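Local coordinates for carbohydrate kinase, pfkB family (Enterococcus faecalis, PDB 3KTN), which probably phosphorylates a sugar or sugar acid, perhaps 2-keto-3-deoxygluconate, as a magnesium-binding kinase of the pfkB (ribokinase-like) family, at residues N43-H46 against E50-L53; A65-L70 against I75-V80; Q161-F166 against N234-A239; I196-R201 against A284-G289. One frame throughout, in Å; residues are numbered along the deposited sequence.

Contact 1 (N43-H46 against E50-L53); sequences NLAH and ETAL
Thr-51 lays its methyl group against the helical turn of Leu-44 and Ala-45, a small example of how a beta-branched residue can settle a strand against the helix that precedes it. The close packing is confined to three residues. Thr-51 CG2 lies 3.9 Å from Leu-44 CB and 3.8 Å from Ala-45 N, so the methyl rests on the helix backbone as well as on a side chain. The hydroxyl meets the methyl of Ala-45, with OG1 3.7 Å from Ala-45 CB. A chi1 of 71° tucks OG1 between the backbone N and the carbonyl carbon of Thr-51 and leaves CG2 beside the N, which lets both branches face the helix. The backbones are only 6.0 Å apart between Ala-45 CA and Thr-51 CA. No hydrogen bond joins the segments; the contact is purely one of van der Waals fit.

The flanks are looser. Glu-50 turns from the helix toward solvent, with at most a weak, long ion pair to Lys-4. His-46 lies on another side of the helix: its ND1 is hydrogen-bonded to Ala-42 O and its NE2 to Glu-24 OE1 of the second subunit. Leu-44 also touches Ala-284 of helix 278-291. Helix 36-46 thus returns through a three-residue loop into strand 50-57, beside and parallel to strand 4-8 in the central mixed sheet, as in the alpha/beta core of ribokinase-like kinases.

Contact 2 (A65-L70 against I75-V80); sequences AGKAAL and ISDQWV
The flat carboxylate of Asp-77 meets Lys-67 through OD2, which lies 3.8 Å from Lys-67 CB, the two side chains crossing at about a right angle. The other flat group, the Trp-79 indole, carries Gln-78 CD over one face, offset toward the rim, and meets the ring of Phe-126 beyond the segments. This is the return of a beta-alpha-beta crossover: strand 50-57 leads through helix 61-72 to the parallel strand 80-82, and a type I turn from Asp-77 to Val-80 delivers the chain.

The charges of Lys-67 and Asp-77 stay apart, with NZ 4.2 Å from OD2, too far for a salt bridge; OD2 is instead paired with Arg-71 NH1. Three waters bridge the gap. Each accepts from Lys-67 NZ, and they donate respectively to Val-80 O, Asp-77 O and Asp-77 OD2, so water bridges join the amine to the Asp-77 to Val-80 turn. Lys-67 CD packs 3.9 Å from Val-80 CG1, and beyond it the bend at chi3 (-65°) turns CE and NZ toward the waters.

Deeper in, Ile-75 N donates to Leu-70 O at 2.9 Å. Leu-70 and Val-80 then close the buried side tip to tip, with CD1 3.6 Å from CG2.

Contact 3 (Q161-F166 against N234-A239); sequences QKKVCF and NLEWFA
Two bends carry Lys-163 across to Glu-236: its chain leaves the backbone with CG roughly opposite the N and then folds at chi2 (64°) and again at chi3 (60°), swinging the ammonium group toward the second segment. Glu-236 answers with an almost straight chain, CG trans to its backbone N (chi1 -178°), which holds the carboxylate out from the backbone just before strand 237-245. The side chains therefore cross at about a right angle, and a single oxygen does the touching. Glu-236 OE1 stands 3.5 Å from Lys-163 NZ, a salt bridge at long range, and 3.8 Å from Lys-163 CD, so the folded lysine chain lies against the same oxygen.

The two segments approach the pair in a similar way. Gln-161 and Asn-234 each end a helix with positive phi in a Schellman motif, and two residues later each chain presents one member of the ion pair at the mouth of a strand. Strands 163-167 and 237-245 are not neighbours; strand 196-198 runs between them, and the 10.0 Å from Lys-163 CA to Glu-236 CA accords with that spacing. Tyr-290 of helix 278-291 lies against Lys-163 and hydrogen-bonds Glu-236 OE2.

With one carboxylate oxygen facing the lysine and the other held by a phenol, Glu-236 is probably restrained in rotation, and the ion pair, partly open to solvent and lacking a direct hydrogen bond, probably contributes modest electrostatic attraction.

Contact 4 (I196-R201 against A284-G289); sequences IVFGSR and AGILYG
Phe-198 pushes the rim of its ring into the hollow between Ile-286 and Leu-287, the central bump of a strand-to-helix interface. The contact is edge-on. CE1 reaches the branch point of the isoleucine, 3.6 Å from Ile-286 CB and 3.7 Å from Ile-286 CG2, while CZ meets Leu-287 CG at 3.8 Å. Ile-286 CB and Leu-287 CD2 lie in the plane of the ring at its edge, so the aromatic group enters the groove like a blade rather than lying flat on it. The side chains of Phe-198 and Ile-286 slide past each other in opposite directions.

The fit is reciprocated. Leu-287 fills the dip on the strand between Ile-196 and Phe-198, two residues that point to the same side of the sheet. Its CD2 lies 3.9 Å from Ile-196 CD1 and also touches the phenylalanine ring. Chi2 of -173° sets Leu-287 CD1 anti to CA and leaves CD2 as the branch that meets the strand.

Around this interlock, Trp-237 packs beside both Ile-196 and Ile-286, and Cys-165 beside both Ile-196 and Leu-287, so the hollow is shared with the neighbouring strands. The axes of strand 196-198 and helix 284-289 run nearly antiparallel, at 162°, and approach to 10.5 Å. A helix laid antiparallel on the central strands through branched and aromatic side chains is the packing of an alpha/beta/alpha sandwich, here the Rossmann-like core of the ribokinase fold.

The four contacts spread over the parallel part of the central sheet, from strand 80-82 to strand 237-245. Contacts 1 and 2, with centres 11 Å apart, follow in series and meet where Thr-51 O probably accepts from Ser-76 N at 3.0 Å. Contacts 3 and 4, 9 Å apart, alternate along the chain and are joined by probable hydrogen bonds from Val-197 N to Trp-237 O and from Phe-198 N to Phe-166 O. Contacts 1 and 4, 15 Å apart, touch where Leu-44 CD1 lies 4.2 Å from Leu-287 CD1, joining helices 36-46 and 278-291. None lies at the magnesium site, but helix 278-291 begins just after the metal-binding Asp-274 and Ile-276.

Contact 1 (N43-H46 against E50-L53)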
loop_
_atom_site.group_PDB
_atom_site.type_symbol
_atom_site.label_atom_id
_atom_site.label_comp_id
_atom_site.label_asym_id
_atom_site.label_seq_id
_atom_site.Cartn_x
_atom_site.Cartn_y
_atom_site.Cartn_z
ATOM N N ASN A 43 -21.604 -15.290 6.889
ATOM C CA ASN A 43 -21.598 -16.451 6.010
ATOM C C ASN A 43 -23.029 -16.868 5.661
ATOM O O ASN A 43 -23.329 -17.166 4.505
ATOM C CB ASN A 43 -20.862 -17.622 6.665
ATOM C CG ASN A 43 -20.391 -18.644 5.651
ATOM O OD1 ASN A 43 -20.790 -18.608 4.482
ATOM N ND2 ASN A 43 -19.540 -19.564 6.088
ATOM N N LEU A 44 -23.907 -16.894 6.662
ATOM C CA LEU A 44 -25.306 -17.263 6.439
ATOM C C LEU A 44 -25.990 -16.257 5.497
ATOM O O LEU A 44 -26.826 -16.636 4.677
ATOM C CB LEU A 44 -26.052 -17.342 7.777
ATOM C CG LEU A 44 -25.631 -18.504 8.688
ATOM C CD1 LEU A 44 -26.349 -18.415 10.029
ATOM C CD2 LEU A 44 -25.941 -19.828 7.999
ATOM N N ALA A 45 -25.634 -14.978 5.610
ATOM C CA ALA A 45 -26.216 -13.968 4.727
ATOM C C ALA A 45 -25.722 -14.240 3.305
ATOM O O ALA A 45 -26.456 -14.057 2.333
ATOM C CB ALA A 45 -25.810 -12.562 5.176
ATOM N N HIS A 46 -24.477 -14.685 3.184
ATOM C CA HIS A 46 -23.933 -15.000 1.870
ATOM C C HIS A 46 -24.579 -16.267 1.323
ATOM O O HIS A 46 -24.526 -16.531 0.123
ATOM C CB HIS A 46 -22.411 -15.158 1.932
ATOM C CG HIS A 46 -21.673 -13.868 1.760
ATOM N ND1 HIS A 46 -21.770 -12.832 2.663
ATOM C CD2 HIS A 46 -20.890 -13.417 0.751
ATOM C CE1 HIS A 46 -21.081 -11.796 2.216
ATOM N NE2 HIS A 46 -20.541 -12.127 1.057
ATOM N N GLU A 50 -31.853 -14.541 5.814
ATOM C CA GLU A 50 -32.006 -13.234 6.426
ATOM C C GLU A 50 -31.342 -13.316 7.786
ATOM O O GLU A 50 -31.651 -14.207 8.578
ATOM C CB GLU A 50 -33.481 -12.887 6.570
ATOM C CG GLU A 50 -34.175 -12.680 5.244
ATOM C CD GLU A 50 -35.605 -12.217 5.414
ATOM O OE1 GLU A 50 -35.820 -11.179 6.076
ATOM O OE2 GLU A 50 -36.513 -12.891 4.884
ATOM N N THR A 51 -30.432 -12.387 8.059
ATOM C CA THR A 51 -29.704 -12.398 9.319
ATOM C C THR A 51 -29.697 -11.039 10.002
ATOM O O THR A 51 -29.787 -10.002 9.349
ATOM C CB THR A 51 -28.240 -12.836 9.089
ATOM O OG1 THR A 51 -27.534 -11.799 8.395
ATOM C CG2 THR A 51 -28.194 -14.092 8.243
ATOM N N ALA A 52 -29.579 -11.053 11.323
ATOM C CA ALA A 52 -29.553 -9.824 12.091
ATOM C C ALA A 52 -28.741 -10.048 13.357
ATOM O O ALA A 52 -28.883 -11.076 14.023
ATOM C CB ALA A 52 -30.973 -9.393 12.443
ATOM N N LEU A 53 -27.888 -9.085 13.688
ATOM C CA LEU A 53 -27.057 -9.196 14.873
ATOM C C LEU A 53 -27.613 -8.365 16.018
ATOM O O LEU A 53 -27.942 -7.192 15.843
ATOM C CB LEU A 53 -25.628 -8.736 14.565
ATOM C CG LEU A 53 -24.630 -8.798 15.721
ATOM C CD1 LEU A 53 -24.442 -10.251 16.147
ATOM C CD2 LEU A 53 -23.294 -8.200 15.283
#

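Contact 2 (A65-L70 against I75-V80)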
loop_
_atom_site.group_PDB
_atom_site.type_symbol
_atom_site.label_atom_id
_atom_site.label_comp_id
_atom_site.label_asym_id
_atom_site.label_seq_id
_atom_site.Cartn_x
_atom_site.Cartn_y
_atom_site.Cartn_z
ATOM N N ALA A 65 -18.764 2.944 11.667
ATOM C CA ALA A 65 -18.033 2.194 10.652
ATOM C C ALA A 65 -18.330 0.719 10.883
ATOM O O ALA A 65 -18.387 -0.067 9.943
ATOM C CB ALA A 65 -16.531 2.465 10.763
ATOM N N GLY A 66 -18.535 0.349 12.145
ATOM C CA GLY A 66 -18.842 -1.033 12.473
ATOM C C GLY A 66 -20.184 -1.456 11.901
ATOM O O GLY A 66 -20.313 -2.542 11.346
ATOM N N LYS A 67 -21.197 -0.607 12.041
ATOM C CA LYS A 67 -22.512 -0.932 11.498
ATOM C C LYS A 67 -22.467 -0.992 9.976
ATOM O O LYS A 67 -23.148 -1.816 9.370
ATOM C CB LYS A 67 -23.555 0.093 11.939
ATOM C CG LYS A 67 -23.799 0.098 13.439
ATOM C CD LYS A 67 -25.221 0.504 13.765
ATOM C CE LYS A 67 -25.514 1.932 13.375
ATOM N NZ LYS A 67 -26.928 2.274 13.723
ATOM N N ALA A 68 -21.670 -0.119 9.364
ATOM C CA ALA A 68 -21.529 -0.094 7.910
ATOM C C ALA A 68 -20.950 -1.433 7.444
ATOM O O ALA A 68 -21.360 -1.971 6.412
ATOM C CB ALA A 68 -20.598 1.065 7.484
ATOM N N ALA A 69 -19.998 -1.965 8.213
ATOM C CA ALA A 69 -19.371 -3.248 7.884
ATOM C C ALA A 69 -20.381 -4.390 7.993
ATOM O O ALA A 69 -20.375 -5.315 7.184
ATOM C CB ALA A 69 -18.188 -3.515 8.815
ATOM N N LEU A 70 -21.243 -4.330 8.999
ATOM C CA LEU A 70 -22.257 -5.365 9.175
ATOM C C LEU A 70 -23.183 -5.384 7.961
ATOM O O LEU A 70 -23.479 -6.444 7.410
ATOM C CB LEU A 70 -23.071 -5.106 10.444
ATOM C CG LEU A 70 -22.354 -5.219 11.795
ATOM C CD1 LEU A 70 -23.329 -4.846 12.910
ATOM C CD2 LEU A 70 -21.846 -6.636 12.004
ATOM N N ILE A 75 -25.575 -8.348 6.746
ATOM C CA ILE A 75 -26.242 -8.505 8.034
ATOM C C ILE A 75 -27.032 -7.245 8.370
ATOM O O ILE A 75 -26.524 -6.127 8.228
ATOM C CB ILE A 75 -25.220 -8.729 9.182
ATOM C CG1 ILE A 75 -24.284 -9.891 8.847
ATOM C CG2 ILE A 75 -25.949 -9.044 10.483
ATOM C CD1 ILE A 75 -23.113 -9.993 9.813
ATOM N N SER A 76 -28.274 -7.422 8.810
ATOM C CA SER A 76 -29.101 -6.285 9.191
ATOM C C SER A 76 -28.531 -5.711 10.483
ATOM O O SER A 76 -28.154 -6.458 11.388
ATOM C CB SER A 76 -30.546 -6.724 9.439
ATOM O OG SER A 76 -31.296 -5.658 10.004
ATOM N N ASP A 77 -28.481 -4.388 10.568
ATOM C CA ASP A 77 -27.964 -3.714 11.748
ATOM C C ASP A 77 -29.113 -3.071 12.534
ATOM O O ASP A 77 -28.881 -2.247 13.415
ATOM C CB ASP A 77 -26.961 -2.630 11.322
ATOM C CG ASP A 77 -27.625 -1.495 10.555
ATOM O OD1 ASP A 77 -28.704 -1.726 9.972
ATOM O OD2 ASP A 77 -27.073 -0.376 10.525
ATOM N N GLN A 78 -30.346 -3.452 12.213
ATOM C CA GLN A 78 -31.522 -2.889 12.879
ATOM C C GLN A 78 -31.512 -3.068 14.394
ATOM O O GLN A 78 -31.936 -2.176 15.128
ATOM C CB GLN A 78 -32.802 -3.506 12.307
ATOM C CG GLN A 78 -32.915 -5.012 12.527
ATOM C CD GLN A 78 -34.156 -5.609 11.884
ATOM O OE1 GLN A 78 -35.277 -5.152 12.132
ATOM N NE2 GLN A 78 -33.964 -6.636 11.060
ATOM N N TRP A 79 -31.022 -4.211 14.867
ATOM C CA TRP A 79 -30.989 -4.465 16.301
ATOM C C TRP A 79 -29.650 -4.189 16.973
ATOM O O TRP A 79 -29.379 -4.699 18.057
ATOM C CB TRP A 79 -31.453 -5.896 16.597
ATOM C CG TRP A 79 -32.865 -6.137 16.137
ATOM C CD1 TRP A 79 -33.891 -5.232 16.144
ATOM C CD2 TRP A 79 -33.404 -7.349 15.599
ATOM N NE1 TRP A 79 -35.031 -5.802 15.638
ATOM C CE2 TRP A 79 -34.764 -7.099 15.291
ATOM C CE3 TRP A 79 -32.873 -8.618 15.338
ATOM C CZ2 TRP A 79 -35.603 -8.078 14.743
ATOM C CZ3 TRP A 79 -33.707 -9.593 14.792
ATOM C CH2 TRP A 79 -35.058 -9.314 14.497
ATOM N N VAL A 80 -28.809 -3.391 16.321
ATOM C CA VAL A 80 -27.524 -3.012 16.896
ATOM C C VAL A 80 -27.787 -1.671 17.573
ATOM O O VAL A 80 -28.024 -0.677 16.891
ATOM C CB VAL A 80 -26.434 -2.809 15.813
ATOM C CG1 VAL A 80 -25.152 -2.320 16.462
ATOM C CG2 VAL A 80 -26.184 -4.109 15.061
HETATM O O HOH W 1 -26.994 1.939 16.662
HETATM O O HOH W 2 -29.296 0.393 14.002
HETATM O O HOH W 3 -28.410 2.361 11.113
#

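Contact 3 (Q161-F166 against N234-A239)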
loop_
_atom_site.group_PDB
_atom_site.type_symbol
_atom_site.label_atom_id
_atom_site.label_comp_id
_atom_site.label_asym_id
_atom_site.label_seq_id
_atom_site.Cartn_x
_atom_site.Cartn_y
_atom_site.Cartn_z
ATOM N N GLN A 161 -40.707 -20.607 21.602
ATOM C CA GLN A 161 -40.504 -21.796 20.789
ATOM C C GLN A 161 -39.605 -21.513 19.588
ATOM O O GLN A 161 -39.804 -22.062 18.502
ATOM C CB GLN A 161 -41.852 -22.343 20.312
ATOM C CG GLN A 161 -42.663 -23.023 21.402
ATOM C CD GLN A 161 -44.046 -23.418 20.927
ATOM O OE1 GLN A 161 -44.909 -22.565 20.713
ATOM N NE2 GLN A 161 -44.262 -24.716 20.746
ATOM N N LYS A 162 -38.618 -20.645 19.788
ATOM C CA LYS A 162 -37.673 -20.306 18.730
ATOM C C LYS A 162 -36.485 -21.247 18.852
ATOM O O LYS A 162 -36.066 -21.581 19.962
ATOM C CB LYS A 162 -37.190 -18.860 18.875
ATOM C CG LYS A 162 -38.293 -17.817 18.801
ATOM C CD LYS A 162 -39.042 -17.899 17.483
ATOM C CE LYS A 162 -40.140 -16.856 17.410
ATOM N NZ LYS A 162 -40.829 -16.902 16.094
ATOM N N LYS A 163 -35.944 -21.677 17.718
ATOM C CA LYS A 163 -34.797 -22.576 17.730
ATOM C C LYS A 163 -33.606 -21.834 18.344
ATOM O O LYS A 163 -33.375 -20.660 18.047
ATOM C CB LYS A 163 -34.473 -23.026 16.306
ATOM C CG LYS A 163 -33.687 -24.320 16.234
ATOM C CD LYS A 163 -34.488 -25.490 16.793
ATOM C CE LYS A 163 -35.784 -25.707 16.024
ATOM N NZ LYS A 163 -36.537 -26.887 16.537
ATOM N N VAL A 164 -32.862 -22.517 19.208
ATOM C CA VAL A 164 -31.719 -21.912 19.880
ATOM C C VAL A 164 -30.407 -22.629 19.567
ATOM O O VAL A 164 -30.307 -23.850 19.703
ATOM C CB VAL A 164 -31.935 -21.897 21.411
ATOM C CG1 VAL A 164 -30.770 -21.214 22.105
ATOM C CG2 VAL A 164 -33.240 -21.185 21.741
ATOM N N CYS A 165 -29.407 -21.855 19.144
ATOM C CA CYS A 165 -28.090 -22.389 18.802
ATOM C C CYS A 165 -27.065 -21.808 19.759
ATOM O O CYS A 165 -27.195 -20.671 20.201
ATOM C CB CYS A 165 -27.730 -22.022 17.368
ATOM S SG CYS A 165 -29.021 -22.463 16.193
ATOM N N PHE A 166 -26.038 -22.588 20.063
ATOM C CA PHE A 166 -25.017 -22.161 21.005
ATOM C C PHE A 166 -23.667 -22.773 20.668
ATOM O O PHE A 166 -23.588 -23.933 20.258
ATOM C CB PHE A 166 -25.438 -22.589 22.415
ATOM C CG PHE A 166 -24.416 -22.298 23.474
ATOM C CD1 PHE A 166 -24.180 -20.998 23.893
ATOM C CD2 PHE A 166 -23.706 -23.335 24.071
ATOM C CE1 PHE A 166 -23.249 -20.732 24.889
ATOM C CE2 PHE A 166 -22.771 -23.079 25.066
ATOM C CZ PHE A 166 -22.544 -21.776 25.479
ATOM N N ASN A 234 -31.481 -32.836 26.135
ATOM C CA ASN A 234 -32.411 -33.083 25.041
ATOM C C ASN A 234 -32.077 -32.254 23.802
ATOM O O ASN A 234 -32.964 -31.747 23.111
ATOM C CB ASN A 234 -33.851 -32.811 25.497
ATOM C CG ASN A 234 -34.879 -33.311 24.500
ATOM O OD1 ASN A 234 -34.716 -34.376 23.902
ATOM N ND2 ASN A 234 -35.954 -32.550 24.322
ATOM N N LEU A 235 -30.782 -32.135 23.522
ATOM C CA LEU A 235 -30.307 -31.384 22.366
ATOM C C LEU A 235 -30.731 -32.090 21.090
ATOM O O LEU A 235 -30.874 -33.313 21.065
ATOM C CB LEU A 235 -28.784 -31.273 22.399
ATOM C CG LEU A 235 -28.201 -30.637 23.660
ATOM C CD1 LEU A 235 -26.685 -30.667 23.593
ATOM C CD2 LEU A 235 -28.716 -29.209 23.804
ATOM N N GLU A 236 -30.928 -31.313 20.028
ATOM C CA GLU A 236 -31.331 -31.855 18.738
ATOM C C GLU A 236 -30.117 -32.185 17.861
ATOM O O GLU A 236 -30.060 -33.254 17.243
ATOM C CB GLU A 236 -32.240 -30.851 18.026
ATOM C CG GLU A 236 -32.757 -31.311 16.687
ATOM C CD GLU A 236 -33.697 -30.304 16.074
ATOM O OE1 GLU A 236 -33.931 -29.255 16.710
ATOM O OE2 GLU A 236 -34.207 -30.556 14.961
ATOM N N TRP A 237 -29.145 -31.272 17.822
ATOM C CA TRP A 237 -27.928 -31.451 17.019
ATOM C C TRP A 237 -26.676 -31.025 17.775
ATOM O O TRP A 237 -26.675 -30.013 18.470
ATOM C CB TRP A 237 -28.003 -30.618 15.730
ATOM C CG TRP A 237 -28.664 -31.271 14.547
ATOM C CD1 TRP A 237 -29.511 -32.337 14.562
ATOM C CD2 TRP A 237 -28.583 -30.843 13.178
ATOM N NE1 TRP A 237 -29.971 -32.598 13.292
ATOM C CE2 TRP A 237 -29.418 -31.692 12.422
ATOM C CE3 TRP A 237 -27.891 -29.816 12.517
ATOM C CZ2 TRP A 237 -29.579 -31.557 11.037
ATOM C CZ3 TRP A 237 -28.050 -29.677 11.136
ATOM C CH2 TRP A 237 -28.891 -30.543 10.414
ATOM N N PHE A 238 -25.613 -31.811 17.641
ATOM C CA PHE A 238 -24.328 -31.501 18.258
ATOM C C PHE A 238 -23.324 -31.647 17.123
ATOM O O PHE A 238 -23.258 -32.700 16.487
ATOM C CB PHE A 238 -23.980 -32.491 19.369
ATOM C CG PHE A 238 -22.655 -32.208 20.033
ATOM C CD1 PHE A 238 -22.512 -31.132 20.903
ATOM C CD2 PHE A 238 -21.544 -33.007 19.774
ATOM C CE1 PHE A 238 -21.277 -30.857 21.511
ATOM C CE2 PHE A 238 -20.313 -32.741 20.372
ATOM C CZ PHE A 238 -20.180 -31.663 21.243
ATOM N N ALA A 239 -22.549 -30.602 16.851
ATOM C CA ALA A 239 -21.586 -30.675 15.757
ATOM C C ALA A 239 -20.258 -29.995 16.055
ATOM O O ALA A 239 -20.166 -29.113 16.908
ATOM C CB ALA A 239 -22.201 -30.097 14.488
#

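Contact 4 (I196-R201 against A284-G289)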
loop_
_atom_site.group_PDB
_atom_site.type_symbol
_atom_site.label_atom_id
_atom_site.label_comp_id
_atom_site.label_asym_id
_atom_site.label_seq_id
_atom_site.Cartn_x
_atom_site.Cartn_y
_atom_site.Cartn_z
ATOM N N ILE A 196 -29.402 -26.682 19.080
ATOM C CA ILE A 196 -28.229 -27.003 18.267
ATOM C C ILE A 196 -26.986 -26.489 18.974
ATOM O O ILE A 196 -26.890 -25.304 19.295
ATOM C CB ILE A 196 -28.330 -26.356 16.870
ATOM C CG1 ILE A 196 -29.620 -26.812 16.189
ATOM C CG2 ILE A 196 -27.119 -26.739 16.022
ATOM C CD1 ILE A 196 -29.862 -26.181 14.837
ATOM N N VAL A 197 -26.034 -27.379 19.221
ATOM C CA VAL A 197 -24.819 -26.998 19.926
ATOM C C VAL A 197 -23.540 -27.319 19.157
ATOM O O VAL A 197 -23.401 -28.400 18.581
ATOM C CB VAL A 197 -24.761 -27.693 21.303
ATOM C CG1 VAL A 197 -23.500 -27.293 22.041
ATOM C CG2 VAL A 197 -26.001 -27.330 22.119
ATOM N N PHE A 198 -22.610 -26.367 19.160
ATOM C CA PHE A 198 -21.325 -26.527 18.488
ATOM C C PHE A 198 -20.228 -26.663 19.533
ATOM O O PHE A 198 -20.086 -25.818 20.414
ATOM C CB PHE A 198 -21.052 -25.321 17.584
ATOM C CG PHE A 198 -22.011 -25.206 16.435
ATOM C CD1 PHE A 198 -21.923 -26.066 15.352
ATOM C CD2 PHE A 198 -23.041 -24.276 16.465
ATOM C CE1 PHE A 198 -22.853 -26.006 14.312
ATOM C CE2 PHE A 198 -23.974 -24.207 15.431
ATOM C CZ PHE A 198 -23.881 -25.075 14.353
ATOM N N GLY A 199 -19.463 -27.744 19.438
ATOM C CA GLY A 199 -18.396 -27.973 20.391
ATOM C C GLY A 199 -17.667 -29.268 20.096
ATOM O O GLY A 199 -18.000 -29.968 19.140
ATOM N N SER A 200 -16.677 -29.595 20.918
ATOM C CA SER A 200 -15.903 -30.816 20.717
ATOM C C SER A 200 -15.985 -31.768 21.902
ATOM O O SER A 200 -16.468 -31.408 22.976
ATOM C CB SER A 200 -14.437 -30.470 20.490
ATOM O OG SER A 200 -13.862 -29.984 21.691
ATOM N N ARG A 201 -15.487 -32.982 21.689
ATOM C CA ARG A 201 -15.463 -34.008 22.721
ATOM C C ARG A 201 -14.694 -33.503 23.936
ATOM O O ARG A 201 -15.148 -33.642 25.073
ATOM C CB ARG A 201 -14.786 -35.271 22.188
ATOM C CG ARG A 201 -14.511 -36.336 23.245
ATOM C CD ARG A 201 -13.636 -37.445 22.680
ATOM N NE ARG A 201 -13.455 -38.557 23.611
ATOM C CZ ARG A 201 -12.814 -38.468 24.772
ATOM N NH1 ARG A 201 -12.287 -37.311 25.158
ATOM N NH2 ARG A 201 -12.696 -39.539 25.547
ATOM N N ALA A 284 -21.779 -22.323 10.288
ATOM C CA ALA A 284 -22.670 -21.713 9.303
ATOM C C ALA A 284 -23.146 -22.762 8.314
ATOM O O ALA A 284 -24.295 -22.738 7.876
ATOM C CB ALA A 284 -21.957 -20.584 8.562
ATOM N N GLY A 285 -22.251 -23.678 7.956
ATOM C CA GLY A 285 -22.602 -24.730 7.025
ATOM C C GLY A 285 -23.603 -25.694 7.642
ATOM O O GLY A 285 -24.522 -26.167 6.965
ATOM N N ILE A 286 -23.415 -25.998 8.926
ATOM C CA ILE A 286 -24.314 -26.899 9.642
ATOM C C ILE A 286 -25.693 -26.259 9.738
ATOM O O ILE A 286 -26.699 -26.884 9.413
ATOM C CB ILE A 286 -23.806 -27.195 11.077
ATOM C CG1 ILE A 286 -22.503 -28.002 11.026
ATOM C CG2 ILE A 286 -24.875 -27.936 11.868
ATOM C CD1 ILE A 286 -22.576 -29.280 10.190
ATOM N N LEU A 287 -25.737 -25.005 10.184
ATOM C CA LEU A 287 -27.005 -24.297 10.302
ATOM C C LEU A 287 -27.708 -24.184 8.958
ATOM O O LEU A 287 -28.930 -24.297 8.882
ATOM C CB LEU A 287 -26.795 -22.902 10.898
ATOM C CG LEU A 287 -26.363 -22.914 12.365
ATOM C CD1 LEU A 287 -26.341 -21.506 12.938
ATOM C CD2 LEU A 287 -27.335 -23.782 13.148
ATOM N N TYR A 288 -26.942 -23.957 7.894
ATOM C CA TYR A 288 -27.538 -23.841 6.569
ATOM C C TYR A 288 -28.184 -25.159 6.171
ATOM O O TYR A 288 -29.273 -25.175 5.596
ATOM C CB TYR A 288 -26.498 -23.478 5.508
ATOM C CG TYR A 288 -27.133 -23.304 4.149
ATOM C CD1 TYR A 288 -28.012 -22.248 3.905
ATOM C CD2 TYR A 288 -26.919 -24.232 3.129
ATOM C CE1 TYR A 288 -28.669 -22.124 2.679
ATOM C CE2 TYR A 288 -27.568 -24.116 1.903
ATOM C CZ TYR A 288 -28.441 -23.062 1.686
ATOM O OH TYR A 288 -29.095 -22.946 0.475
ATOM N N GLY A 289 -27.490 -26.256 6.461
ATOM C CA GLY A 289 -28.010 -27.572 6.140
ATOM C C GLY A 289 -29.308 -27.786 6.896
ATOM O O GLY A 289 -30.259 -28.368 6.377
#